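Local structure of serine-pyruvate aminotransferase (AgxT) (Sulfolobus solfataricus, 3ZRP) at residues 34-39 against 247-252; 39-44 against 232-237; 272-277 against 347-352; 277-282 against 300-305. The protein is a pyridoxal 5'-phosphate-dependent aminotransferase of class V that probably transfers amino groups from serine to pyruvate and from alanine to glyoxylate. One frame throughout, in Å; residues are numbered along the deposited sequence. Where two conformers were deposited one is given.

Interaction 1 of 4, residues 34-39 against 247-252; sequences VEALAY and HVILQL
A36 and L250 meet methyl against methyl, with CB of A36 only 3.6 Å from CD2 of L250. The leucine points away from helix 34-39, yet with CG beside its backbone N (chi1 -64°) its branch swings back, and one of its two methyls lands on the alanine. I249 differs: its CB faces the other helix, and CG2, set anti to the backbone N, rests against the backbone of L37, 4.0 Å from its CA. CG2 also touches CB of L37 at 4.3 Å, while the rest of the L37 side chain packs on V229, M230 and A233 of helix 223-234. Alanine suits position 36 because its small side chain lets the backbones come close, the CA atoms of A36 and L250 lying 5.6 Å apart. The two axes cross at 51°, 8.6 Å apart at their closest. No hydrogen bond spans the pair; apolar packing of buried side chains holds it. L250 also touches E23, a calcium ligand in a structure of this protein, though none is bound here. This packing, with one small alanine at its closest point, joins helices 31-48 and 246-262 of the class-V aminotransferase fold beside strand 197-202 of the large mixed sheet.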
loop_
_atom_site.group_PDB
_atom_site.type_symbol
_atom_site.label_atom_id
_atom_site.label_comp_id
_atom_site.label_asym_id
_atom_site.label_seq_id
_atom_site.Cartn_x
_atom_site.Cartn_y
_atom_site.Cartn_z
ATOM N N VAL A 34 -10.315 -11.397 8.225
ATOM C CA VAL A 34 -9.785 -12.702 7.817
ATOM C C VAL A 34 -10.698 -13.334 6.763
ATOM O O VAL A 34 -10.216 -13.845 5.753
ATOM C CB VAL A 34 -9.564 -13.640 9.051
ATOM C CG1 VAL A 34 -9.324 -15.058 8.615
ATOM C CG2 VAL A 34 -8.389 -13.127 9.918
ATOM N N GLU A 35 -12.016 -13.264 6.984
ATOM C CA GLU A 35 -12.984 -13.815 6.037
ATOM C C GLU A 35 -12.936 -13.079 4.688
ATOM O O GLU A 35 -13.039 -13.690 3.633
ATOM C CB GLU A 35 -14.392 -13.793 6.647
ATOM C CG GLU A 35 -14.629 -14.870 7.734
ATOM C CD GLU A 35 -15.901 -14.640 8.577
ATOM O OE1 GLU A 35 -16.761 -13.828 8.177
ATOM O OE2 GLU A 35 -16.044 -15.271 9.653
ATOM N N ALA A 36 -12.758 -11.758 4.724
ATOM C CA ALA A 36 -12.713 -10.976 3.485
ATOM C C ALA A 36 -11.437 -11.318 2.706
ATOM O O ALA A 36 -11.459 -11.474 1.481
ATOM C CB ALA A 36 -12.785 -9.464 3.799
ATOM N N LEU A 37 -10.336 -11.475 3.430
ATOM C CA LEU A 37 -9.064 -11.854 2.828
ATOM C C LEU A 37 -9.151 -13.238 2.201
ATOM O O LEU A 37 -8.757 -13.413 1.057
ATOM C CB LEU A 37 -7.921 -11.789 3.845
ATOM C CG LEU A 37 -6.510 -12.158 3.327
ATOM C CD1 LEU A 37 -6.146 -11.429 2.041
ATOM C CD2 LEU A 37 -5.422 -11.889 4.384
ATOM N N ALA A 38 -9.676 -14.213 2.944
ATOM C CA ALA A 38 -9.857 -15.572 2.416
ATOM C C ALA A 38 -10.727 -15.585 1.158
ATOM O O ALA A 38 -10.422 -16.277 0.171
ATOM C CB ALA A 38 -10.464 -16.500 3.492
ATOM N N TYR A 39 -11.811 -14.826 1.203
ATOM C CA TYR A 39 -12.714 -14.735 0.074
ATOM C C TYR A 39 -12.046 -14.113 -1.164
ATOM O O TYR A 39 -12.254 -14.566 -2.297
ATOM C CB TYR A 39 -13.991 -13.987 0.465
ATOM C CG TYR A 39 -15.020 -13.995 -0.632
ATOM C CD1 TYR A 39 -15.963 -15.040 -0.724
ATOM C CD2 TYR A 39 -15.038 -12.998 -1.606
ATOM C CE1 TYR A 39 -16.921 -15.056 -1.748
ATOM C CE2 TYR A 39 -15.980 -13.008 -2.624
ATOM C CZ TYR A 39 -16.916 -14.044 -2.695
ATOM O OH TYR A 39 -17.838 -14.050 -3.714
ATOM N N HIS A 247 -9.414 -1.970 5.017
ATOM C CA HIS A 247 -10.676 -1.570 4.387
ATOM C C HIS A 247 -10.663 -1.720 2.862
ATOM O O HIS A 247 -11.707 -1.952 2.240
ATOM C CB HIS A 247 -11.095 -0.183 4.865
ATOM C CG HIS A 247 -11.423 -0.134 6.334
ATOM N ND1 HIS A 247 -10.454 -0.039 7.316
ATOM C CD2 HIS A 247 -12.611 -0.200 6.985
ATOM C CE1 HIS A 247 -11.036 -0.045 8.506
ATOM N NE2 HIS A 247 -12.343 -0.146 8.332
ATOM N N VAL A 248 -9.483 -1.592 2.259
ATOM C CA VAL A 248 -9.331 -1.793 0.812
ATOM C C VAL A 248 -9.603 -3.271 0.489
ATOM O O VAL A 248 -10.164 -3.592 -0.550
ATOM C CB VAL A 248 -7.915 -1.374 0.342
ATOM C CG1 VAL A 248 -7.709 -1.644 -1.142
ATOM C CG2 VAL A 248 -7.727 0.101 0.603
ATOM N N ILE A 249 -9.177 -4.148 1.380
ATOM C CA ILE A 249 -9.385 -5.600 1.206
ATOM C C ILE A 249 -10.877 -5.983 1.390
ATOM O O ILE A 249 -11.383 -6.904 0.722
ATOM C CB ILE A 249 -8.482 -6.409 2.146
ATOM C CG1 ILE A 249 -7.018 -6.339 1.655
ATOM C CG2 ILE A 249 -8.895 -7.901 2.175
ATOM C CD1 ILE A 249 -5.968 -6.806 2.651
ATOM N N LEU A 250 -11.568 -5.295 2.297
ATOM C CA LEU A 250 -13.029 -5.471 2.449
ATOM C C LEU A 250 -13.740 -5.094 1.141
ATOM O O LEU A 250 -14.632 -5.820 0.665
ATOM C CB LEU A 250 -13.566 -4.589 3.594
ATOM C CG LEU A 250 -13.083 -4.863 5.036
ATOM C CD1 LEU A 250 -13.717 -3.871 6.029
ATOM C CD2 LEU A 250 -13.365 -6.284 5.426
ATOM N N GLN A 251 -13.350 -3.944 0.574
ATOM C CA GLN A 251 -13.889 -3.504 -0.713
ATOM C C GLN A 251 -13.599 -4.540 -1.814
ATOM O O GLN A 251 -14.492 -4.880 -2.606
ATOM C CB GLN A 251 -13.363 -2.100 -1.081
ATOM C CG GLN A 251 -13.891 -1.012 -0.139
ATOM C CD GLN A 251 -13.139 0.318 -0.208
ATOM O OE1 GLN A 251 -11.914 0.357 -0.175
ATOM N NE2 GLN A 251 -13.883 1.415 -0.262
ATOM N N LEU A 252 -12.364 -5.045 -1.850
ATOM C CA LEU A 252 -11.961 -6.081 -2.817
ATOM C C LEU A 252 -12.844 -7.350 -2.725
ATOM O O LEU A 252 -13.206 -7.927 -3.753
ATOM C CB LEU A 252 -10.453 -6.452 -2.692
ATOM C CG LEU A 252 -9.929 -7.509 -3.700
ATOM C CD1 LEU A 252 -10.048 -7.032 -5.176
ATOM C CD2 LEU A 252 -8.487 -7.960 -3.412
#

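Interaction 2 of 4, residues 39-44 against 232-237; sequences YSLKGL and GAEEGK
L41 and E234 mark the nearest approach of the two backbones, their CA atoms 7.9 Å apart. Segment 39-44 is helical, whereas 232-237 turns out of its helix in a Schellman motif: K237 N bonds to G232 O, G236 N to A233 O, and G236 supplies the positive phi (70°) that glycine tolerates. G232 O accepts from both E235 N and K237 N. Across the gap, CD1 of L41 lies 4.1 Å from CG of E234 and 4.3 Å from CB of A233, an apolar patch beside the charged groups. There the K42 chain bends at its last torsion (chi4 -63°), bringing NZ to 3.4 Å from OE2 of E234, a salt bridge whose hydrogen bond is weak. A water adds a second link, accepting from K42 NZ at 2.8 Å and donating to the backbone O of E234 at 3.3 Å. The long, flexible lysine suits this exposed margin. The glutamate's stronger partner is R45, whose NH2 forms a salt bridge with OE1, so the carboxylate probably shares its charge between two cations. L41 also packs on P56 and I58 of strand 55-60, while S40 leans on L252 and A253 of helix 246-262.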
loop_
_atom_site.group_PDB
_atom_site.type_symbol
_atom_site.label_atom_id
_atom_site.label_comp_id
_atom_site.label_asym_id
_atom_site.label_seq_id
_atom_site.Cartn_x
_atom_site.Cartn_y
_atom_site.Cartn_z
ATOM N N TYR A 39 -11.811 -14.826 1.203
ATOM C CA TYR A 39 -12.714 -14.735 0.074
ATOM C C TYR A 39 -12.046 -14.113 -1.164
ATOM O O TYR A 39 -12.254 -14.566 -2.297
ATOM C CB TYR A 39 -13.991 -13.987 0.465
ATOM C CG TYR A 39 -15.020 -13.995 -0.632
ATOM C CD1 TYR A 39 -15.963 -15.040 -0.724
ATOM C CD2 TYR A 39 -15.038 -12.998 -1.606
ATOM C CE1 TYR A 39 -16.921 -15.056 -1.748
ATOM C CE2 TYR A 39 -15.980 -13.008 -2.624
ATOM C CZ TYR A 39 -16.916 -14.044 -2.695
ATOM O OH TYR A 39 -17.838 -14.050 -3.714
ATOM N N SER A 40 -11.256 -13.060 -0.955
ATOM C CA SER A 40 -10.539 -12.435 -2.069
ATOM C C SER A 40 -9.497 -13.370 -2.667
ATOM O O SER A 40 -9.335 -13.431 -3.893
ATOM C CB SER A 40 -9.910 -11.096 -1.619
ATOM O OG SER A 40 -10.928 -10.224 -1.199
ATOM N N LEU A 41 -8.796 -14.103 -1.801
ATOM C CA LEU A 41 -7.837 -15.083 -2.251
ATOM C C LEU A 41 -8.497 -16.116 -3.182
ATOM O O LEU A 41 -7.952 -16.427 -4.251
ATOM C CB LEU A 41 -7.121 -15.740 -1.062
ATOM C CG LEU A 41 -6.218 -14.808 -0.241
ATOM C CD1 LEU A 41 -5.721 -15.503 0.978
ATOM C CD2 LEU A 41 -5.025 -14.290 -1.076
ATOM N N LYS A 42 -9.679 -16.613 -2.800
ATOM C CA LYS A 42 -10.424 -17.554 -3.663
ATOM C C LYS A 42 -10.872 -16.909 -4.968
ATOM O O LYS A 42 -10.806 -17.537 -6.031
ATOM C CB LYS A 42 -11.640 -18.151 -2.933
ATOM C CG LYS A 42 -11.241 -19.019 -1.786
ATOM C CD LYS A 42 -12.443 -19.586 -1.066
ATOM C CE LYS A 42 -12.090 -19.921 0.383
ATOM N NZ LYS A 42 -11.052 -20.982 0.494
ATOM N N GLY A 43 -11.291 -15.645 -4.863
ATOM C CA GLY A 43 -11.711 -14.847 -5.994
ATOM C C GLY A 43 -10.610 -14.653 -7.010
ATOM O O GLY A 43 -10.891 -14.652 -8.212
ATOM N N LEU A 44 -9.367 -14.486 -6.527
ATOM C CA LEU A 44 -8.201 -14.439 -7.404
ATOM C C LEU A 44 -8.052 -15.727 -8.209
ATOM O O LEU A 44 -7.829 -15.679 -9.411
ATOM C CB LEU A 44 -6.915 -14.125 -6.617
ATOM C CG LEU A 44 -5.685 -13.614 -7.389
ATOM C CD1 LEU A 44 -5.979 -12.445 -8.342
ATOM C CD2 LEU A 44 -4.583 -13.215 -6.420
ATOM N N GLY A 232 -2.602 -18.494 6.483
ATOM C CA GLY A 232 -3.396 -18.276 7.685
ATOM C C GLY A 232 -4.849 -17.974 7.362
ATOM O O GLY A 232 -5.738 -18.699 7.814
ATOM N N ALA A 233 -5.090 -16.922 6.573
ATOM C CA ALA A 233 -6.450 -16.481 6.217
ATOM C C ALA A 233 -7.335 -17.621 5.719
ATOM O O ALA A 233 -8.512 -17.718 6.102
ATOM C CB ALA A 233 -6.409 -15.372 5.173
ATOM N N GLU A 234 -6.777 -18.478 4.872
ATOM C CA GLU A 234 -7.557 -19.563 4.284
ATOM C C GLU A 234 -7.849 -20.675 5.284
ATOM O O GLU A 234 -8.675 -21.537 5.005
ATOM C CB GLU A 234 -6.907 -20.107 3.009
ATOM C CG GLU A 234 -7.212 -19.244 1.787
ATOM C CD GLU A 234 -6.917 -19.917 0.462
ATOM O OE1 GLU A 234 -5.741 -20.161 0.138
ATOM O OE2 GLU A 234 -7.884 -20.186 -0.273
ATOM N N GLU A 235 -7.173 -20.647 6.435
ATOM C CA GLU A 235 -7.437 -21.593 7.523
ATOM C C GLU A 235 -8.247 -20.897 8.620
ATOM O O GLU A 235 -8.422 -21.431 9.712
ATOM C CB GLU A 235 -6.123 -22.164 8.077
ATOM C CG GLU A 235 -5.328 -22.992 7.054
ATOM C CD GLU A 235 -3.965 -23.436 7.550
ATOM O OE1 GLU A 235 -3.911 -24.234 8.512
ATOM O OE2 GLU A 235 -2.945 -23.005 6.961
ATOM N N GLY A 236 -8.741 -19.698 8.310
ATOM C CA GLY A 236 -9.512 -18.895 9.248
ATOM C C GLY A 236 -8.716 -18.321 10.407
ATOM O O GLY A 236 -9.294 -18.022 11.463
ATOM N N LYS A 237 -7.401 -18.156 10.218
ATOM C CA LYS A 237 -6.499 -17.698 11.272
ATOM C C LYS A 237 -5.900 -16.313 10.978
ATOM O O LYS A 237 -5.531 -16.011 9.840
ATOM C CB LYS A 237 -5.364 -18.708 11.464
ATOM C CG LYS A 237 -5.804 -20.080 11.994
ATOM C CD LYS A 237 -4.711 -21.134 11.742
ATOM C CE LYS A 237 -4.938 -22.421 12.531
ATOM N NZ LYS A 237 -6.142 -23.169 12.085
HETATM O O HOH W 1 -11.233 -20.471 3.254
#

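Interaction 3 of 4, residues 272-277 against 347-352; sequences TMVASA and NDAIIA
V274 sets CG1 anti to its backbone N (chi1 167°), and this branch reaches A349, with CG1 lying 4.2 Å from CB of the alanine. A349 has no torsion to adjust: its CB points toward segment 272-277 and is placed by the backbone alone. The same holds for A277, one turn beyond V274: CB of A277 lies 4.5 Å from CB of A349. The single methyl of A349 is therefore met by two side chains from one helix face, a valine branch and an alanine methyl. The backbones approach to 6.2 Å between the CA atoms of V274 and A349, a spacing that suits the small A349. A277 is covered further by V379 and L380 of helix 372-381, so three helices of the C-terminal part come together here. Polar groups look elsewhere: D348 OD2 accepts a hydrogen bond from T345 N, just before helix 346-363, and T272 OG1 bonds to I268 O within its own helix. With aliphatic carbons alone touching, and no hydrogen bond between the segments, the contact has no directional bond to fix it; it rests on modest apolar contact and on the exclusion of water from three buried residues.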
loop_
_atom_site.group_PDB
_atom_site.type_symbol
_atom_site.label_atom_id
_atom_site.label_comp_id
_atom_site.label_asym_id
_atom_site.label_seq_id
_atom_site.Cartn_x
_atom_site.Cartn_y
_atom_site.Cartn_z
ATOM N N THR A 272 -15.587 -7.789 -24.347
ATOM C CA THR A 272 -15.406 -7.999 -25.798
ATOM C C THR A 272 -16.438 -7.192 -26.603
ATOM O O THR A 272 -16.082 -6.509 -27.568
ATOM C CB THR A 272 -15.514 -9.481 -26.183
ATOM O OG1 THR A 272 -14.609 -10.262 -25.390
ATOM C CG2 THR A 272 -15.206 -9.691 -27.675
ATOM N N MET A 273 -17.712 -7.264 -26.182
ATOM C CA MET A 273 -18.805 -6.576 -26.871
ATOM C C MET A 273 -18.638 -5.061 -26.805
ATOM O O MET A 273 -18.707 -4.366 -27.832
ATOM C CB MET A 273 -20.159 -6.974 -26.278
ATOM C CG MET A 273 -21.345 -6.184 -26.869
ATOM S SD MET A 273 -22.921 -6.478 -26.047
ATOM C CE MET A 273 -23.223 -8.217 -26.420
ATOM N N VAL A 274 -18.414 -4.546 -25.594
ATOM C CA VAL A 274 -18.267 -3.114 -25.404
ATOM C C VAL A 274 -17.064 -2.585 -26.197
ATOM O O VAL A 274 -17.163 -1.556 -26.863
ATOM C CB VAL A 274 -18.145 -2.714 -23.889
ATOM C CG1 VAL A 274 -17.669 -1.255 -23.740
ATOM C CG2 VAL A 274 -19.465 -2.934 -23.163
ATOM N N ALA A 275 -15.925 -3.269 -26.103
ATOM C CA ALA A 275 -14.720 -2.818 -26.825
ATOM C C ALA A 275 -14.908 -2.828 -28.356
ATOM O O ALA A 275 -14.552 -1.862 -29.019
ATOM C CB ALA A 275 -13.488 -3.652 -26.412
ATOM N N SER A 276 -15.471 -3.918 -28.891
ATOM C CA SER A 276 -15.744 -4.021 -30.325
ATOM C C SER A 276 -16.697 -2.910 -30.771
ATOM O O SER A 276 -16.524 -2.329 -31.848
ATOM C CB SER A 276 -16.346 -5.388 -30.678
ATOM O OG SER A 276 -15.475 -6.459 -30.398
ATOM N N ALA A 277 -17.695 -2.605 -29.933
ATOM C CA ALA A 277 -18.663 -1.534 -30.230
ATOM C C ALA A 277 -17.995 -0.178 -30.301
ATOM O O ALA A 277 -18.255 0.578 -31.237
ATOM C CB ALA A 277 -19.852 -1.500 -29.215
ATOM N N ASN A 347 -24.222 1.126 -22.732
ATOM C CA ASN A 347 -24.578 2.558 -22.711
ATOM C C ASN A 347 -23.378 3.491 -22.575
ATOM O O ASN A 347 -23.359 4.568 -23.192
ATOM C CB ASN A 347 -25.630 2.868 -21.630
ATOM C CG ASN A 347 -27.018 2.329 -21.992
ATOM O OD1 ASN A 347 -27.304 2.055 -23.160
ATOM N ND2 ASN A 347 -27.866 2.154 -20.987
ATOM N N ASP A 348 -22.371 3.083 -21.796
ATOM C CA ASP A 348 -21.126 3.850 -21.722
ATOM C C ASP A 348 -20.457 3.963 -23.102
ATOM O O ASP A 348 -19.904 5.014 -23.431
ATOM C CB ASP A 348 -20.144 3.243 -20.711
ATOM C CG ASP A 348 -20.685 3.245 -19.291
ATOM O OD1 ASP A 348 -21.457 4.154 -18.945
ATOM O OD2 ASP A 348 -20.346 2.330 -18.526
ATOM N N ALA A 349 -20.525 2.885 -23.893
ATOM C CA ALA A 349 -19.985 2.883 -25.261
ATOM C C ALA A 349 -20.683 3.945 -26.139
ATOM O O ALA A 349 -20.010 4.739 -26.818
ATOM C CB ALA A 349 -20.057 1.487 -25.884
ATOM N N ILE A 350 -22.021 3.981 -26.090
ATOM C CA ILE A 350 -22.793 5.005 -26.805
ATOM C C ILE A 350 -22.330 6.407 -26.406
ATOM O O ILE A 350 -22.016 7.235 -27.270
ATOM C CB ILE A 350 -24.327 4.854 -26.591
ATOM C CG1 ILE A 350 -24.831 3.549 -27.210
ATOM C CG2 ILE A 350 -25.089 6.033 -27.220
ATOM C CD1 ILE A 350 -26.079 2.992 -26.547
ATOM N N ILE A 351 -22.277 6.664 -25.097
ATOM C CA ILE A 351 -21.888 7.976 -24.582
ATOM C C ILE A 351 -20.465 8.350 -24.996
ATOM O O ILE A 351 -20.215 9.469 -25.453
ATOM C CB ILE A 351 -22.073 8.045 -23.049
ATOM C CG1 ILE A 351 -23.571 7.992 -22.717
ATOM C CG2 ILE A 351 -21.498 9.319 -22.471
ATOM C CD1 ILE A 351 -24.403 9.047 -23.449
ATOM N N ALA A 352 -19.532 7.412 -24.857
ATOM C CA ALA A 352 -18.129 7.704 -25.208
ATOM C C ALA A 352 -17.968 8.217 -26.658
ATOM O O ALA A 352 -17.324 9.250 -26.898
ATOM C CB ALA A 352 -17.244 6.461 -24.952
#

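Interaction 4 of 4, residues 277-282 against 300-305; sequences AIRAGL and TVTGVI
L282 sends its CB toward strand 301-305, and CG, turned beside the backbone N (chi1 -69°), carries on in that direction to within 4.6 Å of CG2 of V304. The chain then forks. CD1 meets CG2 of T302 and CG2 of V304, each at 3.8 Å, while CD2 lies 4.1 Å from both CG1 and CG2 of V304. Leucine and threonine thus meet tip to tip, whereas the valine lies obliquely across the fork and touches both its methyls. An alanine in place of L282 would be likely to strip T302 CG2 and both V304 methyls of their helix-side cover, opening a gap between helix and strand. T302 and V304 alternate with G303 along the strand, so both face the helix, as the two-residue repeat of a beta strand requires. The helix runs almost parallel to the strand, 9° between their directions and 10.3 Å between axes, and so covers one face of the antiparallel three-stranded sheet, an alpha/beta layer in the C-terminal part of this fold. I338 of the neighbouring strand and I353 of helix 346-363 also touch L282. A threonine suits its site because it shows two surfaces: CG2 faces the leucine, while OG1 hydrogen-bonds to H340 NE2 and to a water at 2.7 Å. The same water accepts a hydrogen bond from R279 NH1 at 2.7 Å and gives a weak bond to the V301 carbonyl. R279 reaches it with a long side chain whose CG passes 4.2 Å from OG1 of T302.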
loop_
_atom_site.group_PDB
_atom_site.type_symbol
_atom_site.label_atom_id
_atom_site.label_comp_id
_atom_site.label_asym_id
_atom_site.label_seq_id
_atom_site.Cartn_x
_atom_site.Cartn_y
_atom_site.Cartn_z
ATOM N N ALA A 277 -17.695 -2.605 -29.933
ATOM C CA ALA A 277 -18.663 -1.534 -30.230
ATOM C C ALA A 277 -17.995 -0.178 -30.301
ATOM O O ALA A 277 -18.255 0.578 -31.237
ATOM C CB ALA A 277 -19.852 -1.500 -29.215
ATOM N N ILE A 278 -17.128 0.135 -29.328
ATOM C CA ILE A 278 -16.411 1.415 -29.316
ATOM C C ILE A 278 -15.495 1.509 -30.536
ATOM O O ILE A 278 -15.426 2.556 -31.188
ATOM C CB ILE A 278 -15.581 1.638 -27.984
ATOM C CG1 ILE A 278 -16.525 1.958 -26.813
ATOM C CG2 ILE A 278 -14.540 2.766 -28.140
ATOM C CD1 ILE A 278 -15.920 1.763 -25.424
ATOM N N ARG A 279 -14.790 0.418 -30.835
ATOM C CA ARG A 279 -13.877 0.389 -31.991
ATOM C C ARG A 279 -14.629 0.622 -33.308
ATOM O O ARG A 279 -14.168 1.403 -34.151
ATOM C CB ARG A 279 -13.095 -0.929 -32.039
ATOM C CG ARG A 279 -11.953 -0.968 -31.010
ATOM C CD ARG A 279 -10.930 -2.043 -31.338
ATOM N NE ARG A 279 -11.540 -3.361 -31.250
ATOM C CZ ARG A 279 -11.566 -4.109 -30.162
ATOM N NH1 ARG A 279 -10.970 -3.681 -29.027
ATOM N NH2 ARG A 279 -12.173 -5.293 -30.225
ATOM N N ALA A 280 -15.775 -0.044 -33.452
ATOM C CA ALA A 280 -16.677 0.143 -34.598
ATOM C C ALA A 280 -17.032 1.605 -34.761
ATOM O O ALA A 280 -16.982 2.150 -35.879
ATOM C CB ALA A 280 -17.939 -0.706 -34.435
ATOM N N GLY A 281 -17.359 2.257 -33.644
ATOM C CA GLY A 281 -17.666 3.674 -33.654
ATOM C C GLY A 281 -16.501 4.556 -34.051
ATOM O O GLY A 281 -16.687 5.560 -34.739
ATOM N N LEU A 282 -15.292 4.203 -33.602
ATOM C CA LEU A 282 -14.097 4.988 -33.938
ATOM C C LEU A 282 -13.757 4.890 -35.428
ATOM O O LEU A 282 -13.377 5.880 -36.061
ATOM C CB LEU A 282 -12.885 4.509 -33.113
ATOM C CG LEU A 282 -12.972 4.822 -31.613
ATOM C CD1 LEU A 282 -11.876 4.082 -30.851
ATOM C CD2 LEU A 282 -12.885 6.322 -31.380
ATOM N N THR A 300 -9.737 -3.653 -23.008
ATOM C CA THR A 300 -9.743 -2.745 -21.854
ATOM C C THR A 300 -9.301 -1.343 -22.179
ATOM O O THR A 300 -9.719 -0.409 -21.503
ATOM C CB THR A 300 -8.870 -3.272 -20.669
ATOM O OG1 THR A 300 -7.509 -3.434 -21.115
ATOM C CG2 THR A 300 -9.412 -4.606 -20.198
ATOM N N VAL A 301 -8.440 -1.187 -23.183
ATOM C CA VAL A 301 -7.858 0.118 -23.544
ATOM C C VAL A 301 -7.753 0.247 -25.074
ATOM O O VAL A 301 -7.289 -0.675 -25.748
ATOM C CB VAL A 301 -6.416 0.295 -22.984
ATOM C CG1 VAL A 301 -5.832 1.661 -23.399
ATOM C CG2 VAL A 301 -6.384 0.151 -21.462
ATOM N N THR A 302 -8.148 1.396 -25.606
ATOM C CA THR A 302 -7.999 1.691 -27.025
ATOM C C THR A 302 -7.363 3.061 -27.157
ATOM O O THR A 302 -7.834 4.016 -26.561
ATOM C CB THR A 302 -9.394 1.701 -27.743
ATOM O OG1 THR A 302 -10.044 0.441 -27.526
ATOM C CG2 THR A 302 -9.221 1.917 -29.250
ATOM N N GLY A 303 -6.282 3.146 -27.931
ATOM C CA GLY A 303 -5.611 4.425 -28.182
ATOM C C GLY A 303 -6.186 5.031 -29.455
ATOM O O GLY A 303 -6.416 4.311 -30.454
ATOM N N VAL A 304 -6.421 6.346 -29.430
ATOM C CA VAL A 304 -7.150 7.021 -30.506
ATOM C C VAL A 304 -6.240 8.096 -31.064
ATOM O O VAL A 304 -5.969 9.082 -30.400
ATOM C CB VAL A 304 -8.516 7.629 -30.015
ATOM C CG1 VAL A 304 -9.305 8.231 -31.167
ATOM C CG2 VAL A 304 -9.390 6.557 -29.303
ATOM N N ILE A 305 -5.732 7.868 -32.278
ATOM C CA ILE A 305 -4.836 8.818 -32.926
ATOM C C ILE A 305 -5.607 10.072 -33.386
ATOM O O ILE A 305 -6.685 9.961 -33.984
ATOM C CB ILE A 305 -4.067 8.171 -34.112
ATOM C CG1 ILE A 305 -3.110 7.079 -33.594
ATOM C CG2 ILE A 305 -3.261 9.228 -34.880
ATOM C CD1 ILE A 305 -2.772 6.007 -34.613
HETATM O O HOH W 2 -9.031 -1.857 -28.401
#

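In the fold
The four contacts form two pairs. Interactions 1 and 2 share Y39 on helix 31-48, have centres about 9 Å apart, and join directly where CB of A38 lies 3.5 Å from the backbone O of A233. Interactions 3 and 4 share A277 on helix 264-284, again with centres about 9 Å apart, and CB of A349 lies 3.7 Å from CG1 of I278. Between interactions 1 and 4 the centres are about 34 Å apart, on opposite sides of the chain's centre, yet helices 246-262 and 264-284 are consecutive in the chain. Pyridoxal phosphate is not touched by either: the side chain of I249 is about 12 Å from a bound cofactor, that of T302 about 14 Å.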